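Local coordinates for protein ricin B-like lectin (Macrolepiota procera, PDB 4IZX) that binds carbohydrates as a beta-trefoil lectin, holding lactose mainly through its galactose ring, at residues 20-25 / 39-44; 29-34 / 120-125; 10-15 / 135-140; 53-58 / 83-88. One frame throughout, in Å; residues are numbered along the deposited sequence.

In the fold
From the N terminus, strand 9-14 comes first and pairs with the last strand, 135-138, so contact 3 joins the two ends of the chain and encloses the other three contacts. Strand 20-23 follows; the turn 39-44 folds back onto it in contact 1, a short loop that builds the galactose site. Strand 31-34 leaves from within that loop to meet strand 120-126, so contacts 1 and 2 cross along the chain and share the sugar. Contact 4, which joins strand 53-57 to residues 83-88, closes after contact 1 and is nested inside contact 2, on the opposite side of the chain's centre from contact 2.

Contact 1 of 4, residues 20-25 / 39-44; sequences VIDLSG and GKNQQW. With GAL (beta-D-galactopyranose), chain B; BGC (beta-D-glucopyranose), chain C.
Leu23 and Asn41 exchange two hydrogen bonds beside the galactose site of this beta-trefoil lectin, and polar bonds dominate the contact. The side-chain amide of Asn41 works in two directions: ND2 gives one hydrogen bond to Leu23 O at 3.0 Å, with the donor above the carbonyl plane rather than on a lone pair, and another to galactose O3. The backbone O of Asn41 accepts the N-H of Leu23 at 2.9 Å, and the two bonds hold strand 20-23 to the turn. Gln42 NE2 reaches Asp22 OD2 at 2.8 Å on its anti side, the amide standing nearly perpendicular to the carboxylate, and it also bonds Pro35 O.

With CG anti to the backbone N (chi1 173°), Asp22 presents both oxygens to the sugar: OD1 accepts from galactose O4 at 2.6 Å and OD2 from O3 at 2.6 Å. Gly25 N donates to O4 at 2.8 Å, and His37 adds a further bond to the galactose.

Deeper in, Trp44 NE1 points almost straight at Ile21 O, 3.1 Å away, while a water bridges that same oxygen to Gln42 O. Ile21 CG2 and Leu23 CB touch the benzo part of the indole, at CZ2 and CH2 respectively.

A carboxylate suits a pair of neighbouring hydroxyls, and the bond from Gln42 would restrain its rotation. The chemistry is consistent with a carboxylate held ready for O3 and the axial O4.

Contact 2 of 4, residues 29-34 / 120-125; sequences KSIIGY and TPVQLW. With GAL (beta-D-galactopyranose), chain B.
Two strands of the beta-trefoil meet here beside the galactose pocket: Ile32 of strand 31-34 lies opposite Pro121 of strand 120-126 in an antiparallel, non-hydrogen-bonded pair. Two backbone bonds flank it. Val122 N donates to Ile31 O at 3.0 Å in a nearly straight bond, and Gly33 N gives its hydrogen to Thr120 O at 2.8 Å. Proline has no N-H to offer, and at this non-hydrogen-bonded position none is used across the pair. The axes of strands 31-34 and 120-125 make an angle of 126°, so the pairing is brief and the strands soon splay.

On the buried side, Ile31 CG2 meets Val122 CB at 3.9 Å, two branched side chains meeting at a slant. Val122 CG2 reaches further along, to 3.7 Å from Ile32 C, and so lies near the backbone of both Ile32 and Gly33.

The opposite flank of strand 31-34 serves the sugar. With CG1 placed between the backbone N and the carbonyl carbon (chi1 60°), Ile32 sends CD1 to 3.7 Å from galactose C6. Tyr34 lays one ring face under the pyranose, galactose C4 sitting 3.5 Å above the ring plane over its centre, the aromatic platform familiar from galactose-binding lectins.

Strand 20-23 borders strand 31-34 on its other edge, and strand 106-110 continues the sheet beyond 120-126. Leu76 touches both Ile31 and Val122, so strand 76-79 packs against both strands.

Contact 3 of 4, residues 10-15 / 135-140; sequences YKITNV and WTIDRP
With its CG anti to the backbone N (chi1 -167°), Asn14 swings its amide over the indole of Trp135, while Lys11, with CG between the backbone N and the carbonyl carbon (chi1 62°) and a bend at its last torsion, curls its amine back to Asp138. Both pairs belong to the antiparallel ladder in which the first and last strands of the beta-trefoil, 9-14 and 135-138, close the fold.

Backbone bonds come in two reciprocal pairs. Lys11 N to Asp138 O measures 2.9 Å and is answered by Asp138 N to Lys11 O; Thr13 and Thr136 exchange a similar pair.

The sheet has two different faces. On one lie Ile12, Ile137, Asn14 and Trp135. Ile12 CG2 packs on Trp135 CB at 3.8 Å, and nearby Ile137 CG2 lies 3.6 Å from Tyr10 CB, beside a ring that meets Phe46 edge to face. Branched and aromatic groups suit this inner side, and the buried amide of Asn14 is satisfied there, OD1 by Ala17 N and ND2 by His132 O.

The other face is polar. Lys11 NZ forms a salt bridge with Asp138 OD1 at 2.8 Å, approaching from above the carboxylate plane, and also makes a cation-pi contact with Tyr36. The side chains of Thr13 and Thr136 lie side by side, pointing the same way. One water lies within bonding distance of both hydroxyls, Lys11 O and Asp138 OD1, and cannot donate to all its acceptors at once.

Asn14 ND2 sits 3.3 Å above the Trp135 ring plane, offset toward the rim, with amide and ring planes 84° apart.

Contact 4 of 4, residues 53-58 / 83-88; sequences WTLRSA and FEWHIW
Trp53 and Trp85 exchange a reciprocal pair of backbone hydrogen bonds, Trp53 N to Trp85 O at 2.9 Å and Trp85 N to Trp53 O at 2.8 Å, each donor lying in the carbonyl plane of its acceptor. This single antiparallel bridge is the whole of the direct backbone pairing between the two segments. Two waters add indirect links. One accepts from the indole NE1 of Trp53 and donates to Ile87 O; the other lies between Leu55 N and Phe83 O, where the two segments part.

Outward from the bridge, Ile87 sets its side chain across the Trp53 indole at about a right angle. Its CD1 lies 4.1 Å from the centroid of the five-membered ring, over the face, in a CH-pi contact, and the same methyl is 3.7 Å from Trp53 CG. With CG1 anti to the carbonyl carbon (chi1 -58°) and the chain extended beyond it (chi2 -179°), the isoleucine carries CD1 over that face. Both residues line the pocket in which benzamidine is bound.

Leu55 CD1 adds looser contacts to Trp85 CD1 at 4.4 Å and to the same Ile87 methyl at 4.3 Å. Thr54 CG2 rests 3.6 Å from Phe83 O and near Glu84 CG, while the carboxylate of Glu84 turns to Lys51 and Thr49.

Strand 44-48 runs beside 53-57, with Phe46 touching Leu55 and Ile87. Strand 97-100 pairs with 86-89, and the backbone O of Leu64 in strand 63-66 receives the indole N-H of Trp85.

Contact 1 of 4, residues 20-25 / 39-44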
# COMPACT_ATOMS: atom_id res chain seq x y z
N VAL A 20 -1.04 -6.87 -6.52
CA VAL A 20 -1.55 -5.61 -6.02
C VAL A 20 -1.85 -5.67 -4.53
O VAL A 20 -2.05 -6.76 -3.95
CB VAL A 20 -2.80 -5.14 -6.79
CG1 VAL A 20 -2.52 -5.04 -8.27
CG2 VAL A 20 -4.00 -6.02 -6.51
N ILE A 21 -1.96 -4.50 -3.91
CA ILE A 21 -2.37 -4.37 -2.53
C ILE A 21 -3.85 -4.69 -2.41
O ILE A 21 -4.70 -4.01 -3.02
CB ILE A 21 -2.05 -2.97 -1.97
CG1 ILE A 21 -0.55 -2.68 -2.09
CG2 ILE A 21 -2.58 -2.81 -0.57
CD1 ILE A 21 -0.10 -1.41 -1.40
N ASP A 22 -4.16 -5.70 -1.61
CA ASP A 22 -5.47 -6.33 -1.54
C ASP A 22 -5.87 -6.47 -0.07
O ASP A 22 -5.10 -6.92 0.76
CB ASP A 22 -5.32 -7.67 -2.30
CG ASP A 22 -6.51 -8.62 -2.24
OD1 ASP A 22 -6.99 -8.89 -1.11
OD2 ASP A 22 -6.88 -9.15 -3.33
N LEU A 23 -7.09 -6.03 0.23
CA LEU A 23 -7.70 -6.23 1.53
C LEU A 23 -8.28 -7.63 1.53
O LEU A 23 -9.26 -7.94 0.86
CB LEU A 23 -8.76 -5.20 1.81
CG LEU A 23 -9.52 -5.37 3.12
CD1 LEU A 23 -8.59 -5.43 4.31
CD2 LEU A 23 -10.52 -4.26 3.31
N SER A 24 -7.65 -8.54 2.27
CA SER A 24 -7.97 -9.97 2.21
C SER A 24 -9.45 -10.23 2.37
O SER A 24 -10.07 -9.82 3.37
CB SER A 24 -7.24 -10.69 3.33
OG SER A 24 -7.63 -12.05 3.33
N GLY A 25 -10.00 -11.02 1.46
CA GLY A 25 -11.38 -11.45 1.61
C GLY A 25 -11.58 -12.53 2.65
O GLY A 25 -12.71 -12.81 3.03
N GLY A 39 -11.34 -6.42 -8.22
CA GLY A 39 -12.14 -6.41 -7.02
C GLY A 39 -12.09 -5.06 -6.34
O GLY A 39 -11.04 -4.41 -6.33
N LYS A 40 -13.16 -4.65 -5.67
CA LYS A 40 -13.14 -3.37 -4.94
C LYS A 40 -12.29 -3.41 -3.68
O LYS A 40 -11.84 -2.38 -3.19
CB LYS A 40 -14.53 -2.85 -4.62
CG LYS A 40 -15.16 -2.06 -5.76
CD LYS A 40 -15.46 -2.87 -7.00
CE LYS A 40 -16.18 -2.02 -8.04
NZ LYS A 40 -16.56 -2.81 -9.21
N ASN A 41 -11.97 -4.62 -3.21
CA ASN A 41 -11.00 -4.83 -2.15
C ASN A 41 -9.55 -4.68 -2.64
O ASN A 41 -8.63 -4.78 -1.84
CB ASN A 41 -11.18 -6.20 -1.49
CG ASN A 41 -10.90 -7.35 -2.43
OD1 ASN A 41 -11.38 -7.37 -3.57
ND2 ASN A 41 -10.09 -8.30 -1.99
N GLN A 42 -9.37 -4.39 -3.93
CA GLN A 42 -8.09 -4.13 -4.56
C GLN A 42 -8.03 -2.67 -5.05
O GLN A 42 -7.13 -2.33 -5.82
CB GLN A 42 -7.87 -5.08 -5.68
CG GLN A 42 -8.03 -6.54 -5.29
CD GLN A 42 -7.67 -7.48 -6.40
OE1 GLN A 42 -8.12 -7.33 -7.53
NE2 GLN A 42 -6.87 -8.48 -6.10
N GLN A 43 -8.96 -1.83 -4.60
CA GLN A 43 -9.07 -0.45 -4.98
C GLN A 43 -9.07 0.42 -3.75
O GLN A 43 -9.73 0.12 -2.76
CB GLN A 43 -10.34 -0.24 -5.83
CG GLN A 43 -10.33 -1.07 -7.10
CD GLN A 43 -11.55 -0.90 -7.98
OE1 GLN A 43 -12.04 -1.86 -8.61
NE2 GLN A 43 -12.00 0.32 -8.09
N TRP A 44 -8.39 1.56 -3.84
CA TRP A 44 -8.08 2.43 -2.71
C TRP A 44 -8.35 3.86 -3.10
O TRP A 44 -7.78 4.37 -4.08
CB TRP A 44 -6.60 2.23 -2.30
CG TRP A 44 -6.34 0.82 -1.89
CD1 TRP A 44 -5.85 -0.18 -2.69
CD2 TRP A 44 -6.62 0.22 -0.61
NE1 TRP A 44 -5.83 -1.36 -2.00
CE2 TRP A 44 -6.29 -1.15 -0.72
CE3 TRP A 44 -7.15 0.69 0.59
CZ2 TRP A 44 -6.46 -2.03 0.34
CZ3 TRP A 44 -7.29 -0.18 1.64
CH2 TRP A 44 -6.97 -1.52 1.51
C1 GAL B . -10.70 -13.41 -1.86
C2 GAL B . -10.59 -12.10 -2.58
C3 GAL B . -9.15 -11.88 -3.04
C4 GAL B . -8.18 -12.08 -1.87
C5 GAL B . -8.44 -13.44 -1.26
C6 GAL B . -7.52 -13.74 -0.08
O2 GAL B . -11.44 -12.12 -3.71
O3 GAL B . -9.06 -10.57 -3.60
O4 GAL B . -8.39 -11.06 -0.87
O5 GAL B . -9.78 -13.51 -0.78
O6 GAL B . -7.78 -15.08 0.40
C2 BGC C . -13.19 -16.35 0.78
C3 BGC C . -12.21 -15.24 0.35
C4 BGC C . -12.49 -14.77 -1.06
C5 BGC C . -14.00 -14.70 -1.36
C6 BGC C . -14.24 -14.74 -2.86
C1 BGC C . -14.61 -15.83 0.64
O1 BGC C . -15.55 -16.71 1.28
O2 BGC C . -12.81 -16.68 2.11
O3 BGC C . -10.85 -15.71 0.48
O4 BGC C . -11.96 -13.45 -1.24
O5 BGC C . -14.71 -15.78 -0.77
O6 BGC C . -13.55 -15.88 -3.40
O HOH W 1 -4.46 -2.25 -5.21

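Contact 2 of 4, residues 29-34 / 120-125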
# COMPACT_ATOMS: atom_id res chain seq x y z
N LYS A 29 -9.38 -7.82 6.88
CA LYS A 29 -8.47 -7.08 7.73
C LYS A 29 -7.00 -7.08 7.27
O LYS A 29 -6.33 -6.08 7.28
CB LYS A 29 -8.55 -7.58 9.19
CG LYS A 29 -7.58 -6.90 10.10
CD LYS A 29 -8.18 -6.04 11.16
CE LYS A 29 -7.10 -5.48 12.10
NZ LYS A 29 -7.29 -4.03 12.49
N SER A 30 -6.50 -8.24 6.90
CA SER A 30 -5.10 -8.37 6.53
C SER A 30 -4.85 -7.79 5.15
O SER A 30 -5.62 -8.01 4.22
CB SER A 30 -4.70 -9.84 6.58
OG SER A 30 -4.83 -10.40 7.88
N ILE A 31 -3.71 -7.13 5.00
CA ILE A 31 -3.31 -6.57 3.73
C ILE A 31 -2.28 -7.44 3.07
O ILE A 31 -1.24 -7.76 3.68
CB ILE A 31 -2.79 -5.13 3.89
CG1 ILE A 31 -3.80 -4.21 4.58
CG2 ILE A 31 -2.36 -4.56 2.54
CD1 ILE A 31 -5.13 -4.04 3.88
N ILE A 32 -2.58 -7.89 1.85
CA ILE A 32 -1.79 -8.89 1.17
C ILE A 32 -1.50 -8.47 -0.26
O ILE A 32 -2.17 -7.59 -0.82
CB ILE A 32 -2.54 -10.25 1.17
CG1 ILE A 32 -3.90 -10.12 0.45
CG2 ILE A 32 -2.71 -10.77 2.59
CD1 ILE A 32 -4.65 -11.43 0.25
N GLY A 33 -0.53 -9.12 -0.88
CA GLY A 33 -0.36 -9.06 -2.32
C GLY A 33 -1.18 -10.12 -3.00
O GLY A 33 -1.17 -11.28 -2.58
N TYR A 34 -1.88 -9.77 -4.09
CA TYR A 34 -2.75 -10.71 -4.75
C TYR A 34 -2.86 -10.34 -6.20
O TYR A 34 -2.84 -9.15 -6.55
CB TYR A 34 -4.15 -10.68 -4.08
CG TYR A 34 -4.98 -11.94 -4.26
CD1 TYR A 34 -4.84 -13.03 -3.39
CD2 TYR A 34 -5.94 -12.02 -5.23
CE1 TYR A 34 -5.65 -14.14 -3.48
CE2 TYR A 34 -6.75 -13.12 -5.37
CZ TYR A 34 -6.60 -14.19 -4.48
OH TYR A 34 -7.48 -15.26 -4.56
N THR A 120 0.64 -13.16 0.14
CA THR A 120 1.86 -12.67 0.76
C THR A 120 1.59 -11.37 1.54
O THR A 120 1.06 -10.41 0.98
CB THR A 120 2.94 -12.42 -0.32
OG1 THR A 120 3.28 -13.66 -0.90
CG2 THR A 120 4.17 -11.75 0.21
N PRO A 121 1.95 -11.29 2.81
CA PRO A 121 1.61 -10.08 3.57
C PRO A 121 2.38 -8.85 3.09
O PRO A 121 3.55 -8.94 2.68
CB PRO A 121 2.05 -10.44 4.99
CG PRO A 121 1.94 -11.92 5.06
CD PRO A 121 2.34 -12.42 3.70
N VAL A 122 1.72 -7.71 3.14
CA VAL A 122 2.36 -6.43 2.99
C VAL A 122 2.72 -5.91 4.40
O VAL A 122 1.88 -5.96 5.31
CB VAL A 122 1.47 -5.40 2.26
CG1 VAL A 122 2.20 -4.07 2.08
CG2 VAL A 122 1.01 -5.96 0.93
N GLN A 123 3.96 -5.46 4.56
CA GLN A 123 4.54 -5.09 5.82
C GLN A 123 5.24 -3.74 5.72
O GLN A 123 5.41 -3.20 4.62
CB GLN A 123 5.49 -6.16 6.34
CG GLN A 123 6.74 -6.24 5.50
CD GLN A 123 7.67 -7.39 5.81
OE1 GLN A 123 7.52 -8.07 6.83
NE2 GLN A 123 8.67 -7.58 4.95
N LEU A 124 5.70 -3.21 6.84
CA LEU A 124 6.69 -2.15 6.87
C LEU A 124 8.09 -2.73 6.90
O LEU A 124 8.34 -3.77 7.51
CB LEU A 124 6.55 -1.25 8.09
CG LEU A 124 5.22 -0.51 8.19
CD1 LEU A 124 5.20 0.32 9.48
CD2 LEU A 124 4.93 0.33 6.98
N TRP A 125 9.03 -2.02 6.30
CA TRP A 125 10.44 -2.31 6.47
C TRP A 125 11.22 -1.04 6.24
O TRP A 125 10.80 -0.15 5.47
CB TRP A 125 10.91 -3.40 5.49
CG TRP A 125 12.18 -4.11 5.92
CD1 TRP A 125 13.47 -3.73 5.70
CD2 TRP A 125 12.23 -5.28 6.74
NE1 TRP A 125 14.32 -4.59 6.34
CE2 TRP A 125 13.59 -5.53 7.01
CE3 TRP A 125 11.26 -6.13 7.27
CZ2 TRP A 125 14.01 -6.62 7.75
CZ3 TRP A 125 11.69 -7.23 8.02
CH2 TRP A 125 13.05 -7.45 8.26
C1 GAL B . -10.70 -13.41 -1.86
C2 GAL B . -10.59 -12.10 -2.58
C3 GAL B . -9.15 -11.88 -3.04
C4 GAL B . -8.18 -12.08 -1.87
C5 GAL B . -8.44 -13.44 -1.26
C6 GAL B . -7.52 -13.74 -0.08
O2 GAL B . -11.44 -12.12 -3.71
O3 GAL B . -9.06 -10.57 -3.60
O4 GAL B . -8.39 -11.06 -0.87
O5 GAL B . -9.78 -13.51 -0.78
O6 GAL B . -7.78 -15.08 0.40

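Contact 3 of 4, residues 10-15 / 135-140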
# COMPACT_ATOMS: atom_id res chain seq x y z
N TYR A 10 -7.52 4.14 -6.97
CA TYR A 10 -6.42 3.54 -7.68
C TYR A 10 -6.18 2.10 -7.25
O TYR A 10 -6.53 1.71 -6.12
CB TYR A 10 -5.12 4.33 -7.45
CG TYR A 10 -5.25 5.77 -7.88
CD1 TYR A 10 -5.14 6.12 -9.23
CD2 TYR A 10 -5.52 6.79 -7.00
CE1 TYR A 10 -5.29 7.45 -9.65
CE2 TYR A 10 -5.67 8.10 -7.40
CZ TYR A 10 -5.58 8.42 -8.73
OH TYR A 10 -5.71 9.74 -9.10
N LYS A 11 -5.52 1.32 -8.11
CA LYS A 11 -4.88 0.08 -7.74
C LYS A 11 -3.39 0.36 -7.54
O LYS A 11 -2.82 1.23 -8.18
CB LYS A 11 -5.12 -1.02 -8.75
CG LYS A 11 -4.58 -0.74 -10.14
CD LYS A 11 -4.80 -1.96 -11.04
CE LYS A 11 -4.64 -1.73 -12.52
NZ LYS A 11 -3.35 -1.27 -12.93
N ILE A 12 -2.78 -0.42 -6.66
CA ILE A 12 -1.41 -0.19 -6.23
C ILE A 12 -0.64 -1.49 -6.47
O ILE A 12 -0.90 -2.51 -5.83
CB ILE A 12 -1.32 0.25 -4.77
CG1 ILE A 12 -2.20 1.46 -4.50
CG2 ILE A 12 0.12 0.54 -4.44
CD1 ILE A 12 -2.35 1.83 -3.07
N THR A 13 0.26 -1.49 -7.47
CA THR A 13 0.87 -2.71 -8.00
C THR A 13 2.34 -2.75 -7.58
O THR A 13 3.07 -1.80 -7.75
CB THR A 13 0.79 -2.77 -9.52
OG1 THR A 13 -0.58 -2.63 -9.92
CG2 THR A 13 1.29 -4.08 -10.04
N ASN A 14 2.80 -3.89 -7.06
CA ASN A 14 4.20 -4.03 -6.69
C ASN A 14 5.06 -4.12 -7.93
O ASN A 14 4.80 -4.95 -8.81
CB ASN A 14 4.38 -5.27 -5.84
CG ASN A 14 5.73 -5.31 -5.15
OD1 ASN A 14 6.68 -5.92 -5.65
ND2 ASN A 14 5.82 -4.58 -4.04
N VAL A 15 6.12 -3.33 -8.00
CA VAL A 15 6.99 -3.33 -9.18
C VAL A 15 7.70 -4.65 -9.36
O VAL A 15 7.88 -5.11 -10.49
CB VAL A 15 7.98 -2.16 -9.10
CG1 VAL A 15 9.09 -2.26 -10.14
CG2 VAL A 15 7.26 -0.83 -9.28
N TRP A 135 6.13 0.74 -5.95
CA TRP A 135 4.74 0.48 -6.30
C TRP A 135 4.32 1.44 -7.39
O TRP A 135 4.62 2.63 -7.33
CB TRP A 135 3.82 0.69 -5.08
CG TRP A 135 4.24 -0.04 -3.82
CD1 TRP A 135 5.14 0.38 -2.92
CD2 TRP A 135 3.81 -1.33 -3.41
NE1 TRP A 135 5.30 -0.56 -1.94
CE2 TRP A 135 4.48 -1.61 -2.21
CE3 TRP A 135 2.87 -2.25 -3.89
CZ2 TRP A 135 4.23 -2.77 -1.48
CZ3 TRP A 135 2.66 -3.41 -3.17
CH2 TRP A 135 3.31 -3.65 -1.98
N THR A 136 3.54 0.96 -8.36
CA THR A 136 2.84 1.86 -9.28
C THR A 136 1.45 2.15 -8.76
O THR A 136 0.87 1.33 -8.06
CB THR A 136 2.81 1.34 -10.70
OG1 THR A 136 2.15 0.09 -10.71
CG2 THR A 136 4.20 1.22 -11.24
N ILE A 137 0.93 3.32 -9.05
CA ILE A 137 -0.40 3.75 -8.62
C ILE A 137 -1.14 4.18 -9.89
O ILE A 137 -0.74 5.16 -10.52
CB ILE A 137 -0.34 4.91 -7.58
CG1 ILE A 137 0.47 4.49 -6.34
CG2 ILE A 137 -1.73 5.36 -7.22
CD1 ILE A 137 0.74 5.62 -5.38
N ASP A 138 -2.19 3.46 -10.29
CA ASP A 138 -2.87 3.82 -11.54
C ASP A 138 -4.31 3.33 -11.50
O ASP A 138 -4.79 2.85 -10.48
CB ASP A 138 -2.08 3.42 -12.76
CG ASP A 138 -1.75 2.01 -12.75
OD1 ASP A 138 -2.44 1.25 -12.05
OD2 ASP A 138 -0.71 1.69 -13.34
N ARG A 139 -5.06 3.69 -12.54
CA ARG A 139 -6.50 3.56 -12.45
C ARG A 139 -6.92 2.09 -12.46
O ARG A 139 -6.25 1.26 -13.05
CB ARG A 139 -7.22 4.30 -13.56
CG ARG A 139 -7.08 5.80 -13.50
CD ARG A 139 -8.17 6.41 -14.38
NE ARG A 139 -8.27 7.86 -14.29
CZ ARG A 139 -7.64 8.70 -15.09
NH1 ARG A 139 -6.93 8.23 -16.14
NH2 ARG A 139 -7.83 10.01 -14.92
N PRO A 140 -8.02 1.78 -11.78
CA PRO A 140 -8.49 0.38 -11.71
C PRO A 140 -9.00 -0.19 -13.02
O PRO A 140 -9.42 0.59 -13.89
CB PRO A 140 -9.63 0.43 -10.69
CG PRO A 140 -9.48 1.70 -9.96
CD PRO A 140 -8.85 2.65 -10.93
OXT PRO A 140 -9.07 -1.42 -13.11
O HOH W 2 -0.94 0.10 -10.15

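Contact 4 of 4, residues 53-58 / 83-88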
# COMPACT_ATOMS: atom_id res chain seq x y z
N TRP A 53 -1.59 11.61 3.02
CA TRP A 53 -2.56 10.84 2.26
C TRP A 53 -3.20 9.79 3.14
O TRP A 53 -2.52 9.10 3.92
CB TRP A 53 -1.89 10.12 1.09
CG TRP A 53 -1.30 11.02 0.08
CD1 TRP A 53 -0.00 11.48 0.04
CD2 TRP A 53 -1.95 11.58 -1.07
NE1 TRP A 53 0.19 12.28 -1.06
CE2 TRP A 53 -0.99 12.35 -1.76
CE3 TRP A 53 -3.24 11.51 -1.58
CZ2 TRP A 53 -1.27 12.98 -2.93
CZ3 TRP A 53 -3.53 12.17 -2.75
CH2 TRP A 53 -2.55 12.88 -3.40
N THR A 54 -4.50 9.60 2.98
CA THR A 54 -5.20 8.44 3.54
C THR A 54 -5.72 7.61 2.39
O THR A 54 -6.06 8.14 1.32
CB THR A 54 -6.30 8.84 4.54
OG1 THR A 54 -7.34 9.48 3.80
CG2 THR A 54 -5.75 9.75 5.62
N LEU A 55 -5.80 6.31 2.63
CA LEU A 55 -6.20 5.33 1.60
C LEU A 55 -7.40 4.52 2.12
O LEU A 55 -7.26 3.77 3.07
CB LEU A 55 -5.06 4.38 1.24
CG LEU A 55 -4.11 4.88 0.14
CD1 LEU A 55 -3.42 6.17 0.51
CD2 LEU A 55 -3.07 3.87 -0.20
N ARG A 56 -8.56 4.74 1.51
CA ARG A 56 -9.79 4.12 1.98
C ARG A 56 -10.21 2.98 1.06
O ARG A 56 -10.29 3.15 -0.15
CB ARG A 56 -10.91 5.16 2.07
CG ARG A 56 -12.22 4.61 2.62
CD ARG A 56 -13.37 5.56 2.34
NE ARG A 56 -14.11 5.90 3.56
CZ ARG A 56 -15.34 5.48 3.82
NH1 ARG A 56 -15.98 4.71 2.96
NH2 ARG A 56 -15.93 5.84 4.96
N SER A 57 -10.47 1.82 1.66
CA SER A 57 -10.87 0.67 0.90
C SER A 57 -12.20 0.91 0.20
O SER A 57 -13.20 1.24 0.86
CB SER A 57 -11.02 -0.52 1.81
OG SER A 57 -11.69 -1.59 1.16
N ALA A 58 -12.25 0.75 -1.11
CA ALA A 58 -13.47 0.94 -1.86
C ALA A 58 -14.53 -0.09 -1.49
O ALA A 58 -15.71 0.16 -1.66
CB ALA A 58 -13.17 0.93 -3.35
N PHE A 83 -5.66 6.78 8.45
CA PHE A 83 -4.25 6.70 8.83
C PHE A 83 -3.43 7.42 7.75
O PHE A 83 -3.53 7.11 6.57
CB PHE A 83 -3.80 5.24 8.95
CG PHE A 83 -2.39 5.08 9.41
CD1 PHE A 83 -2.08 5.08 10.74
CD2 PHE A 83 -1.37 5.02 8.50
CE1 PHE A 83 -0.76 4.96 11.16
CE2 PHE A 83 -0.05 4.89 8.91
CZ PHE A 83 0.24 4.85 10.25
N GLU A 84 -2.64 8.39 8.18
CA GLU A 84 -1.85 9.21 7.26
C GLU A 84 -0.56 8.54 6.82
O GLU A 84 0.20 8.01 7.64
CB GLU A 84 -1.57 10.59 7.85
CG GLU A 84 -2.78 11.52 7.82
CD GLU A 84 -2.48 12.92 8.33
OE1 GLU A 84 -3.10 13.88 7.88
OE2 GLU A 84 -1.65 13.05 9.25
N TRP A 85 -0.31 8.69 5.53
CA TRP A 85 0.89 8.20 4.85
C TRP A 85 1.57 9.35 4.11
O TRP A 85 0.92 10.24 3.60
CB TRP A 85 0.53 7.13 3.81
CG TRP A 85 -0.11 5.92 4.39
CD1 TRP A 85 -1.43 5.62 4.41
CD2 TRP A 85 0.56 4.80 4.99
NE1 TRP A 85 -1.62 4.37 4.98
CE2 TRP A 85 -0.42 3.85 5.34
CE3 TRP A 85 1.90 4.51 5.28
CZ2 TRP A 85 -0.09 2.63 5.93
CZ3 TRP A 85 2.21 3.31 5.87
CH2 TRP A 85 1.22 2.38 6.19
N HIS A 86 2.89 9.28 4.00
CA HIS A 86 3.63 10.10 3.05
C HIS A 86 3.90 9.24 1.81
O HIS A 86 4.28 8.09 1.92
CB HIS A 86 4.96 10.58 3.62
CG HIS A 86 4.82 11.69 4.63
ND1 HIS A 86 5.90 12.22 5.31
CD2 HIS A 86 3.74 12.40 5.02
CE1 HIS A 86 5.48 13.21 6.06
NE2 HIS A 86 4.18 13.35 5.91
N ILE A 87 3.68 9.82 0.63
CA ILE A 87 3.85 9.12 -0.62
C ILE A 87 4.80 9.92 -1.49
O ILE A 87 4.57 11.09 -1.72
CB ILE A 87 2.51 8.88 -1.32
CG1 ILE A 87 1.56 8.09 -0.41
CG2 ILE A 87 2.74 8.19 -2.65
CD1 ILE A 87 0.22 7.78 -1.01
N TRP A 88 5.88 9.28 -1.94
CA TRP A 88 6.89 9.96 -2.72
C TRP A 88 7.25 9.14 -3.92
O TRP A 88 7.24 7.91 -3.87
CB TRP A 88 8.18 10.21 -1.92
CG TRP A 88 7.95 10.97 -0.65
CD1 TRP A 88 8.21 10.53 0.62
CD2 TRP A 88 7.39 12.28 -0.53
NE1 TRP A 88 7.81 11.47 1.52
CE2 TRP A 88 7.31 12.56 0.85
CE3 TRP A 88 6.94 13.25 -1.44
CZ2 TRP A 88 6.75 13.77 1.33
CZ3 TRP A 88 6.40 14.43 -0.96
CH2 TRP A 88 6.32 14.68 0.41
O HOH W 3 2.78 13.20 -1.42
O HOH W 4 -5.10 5.35 5.31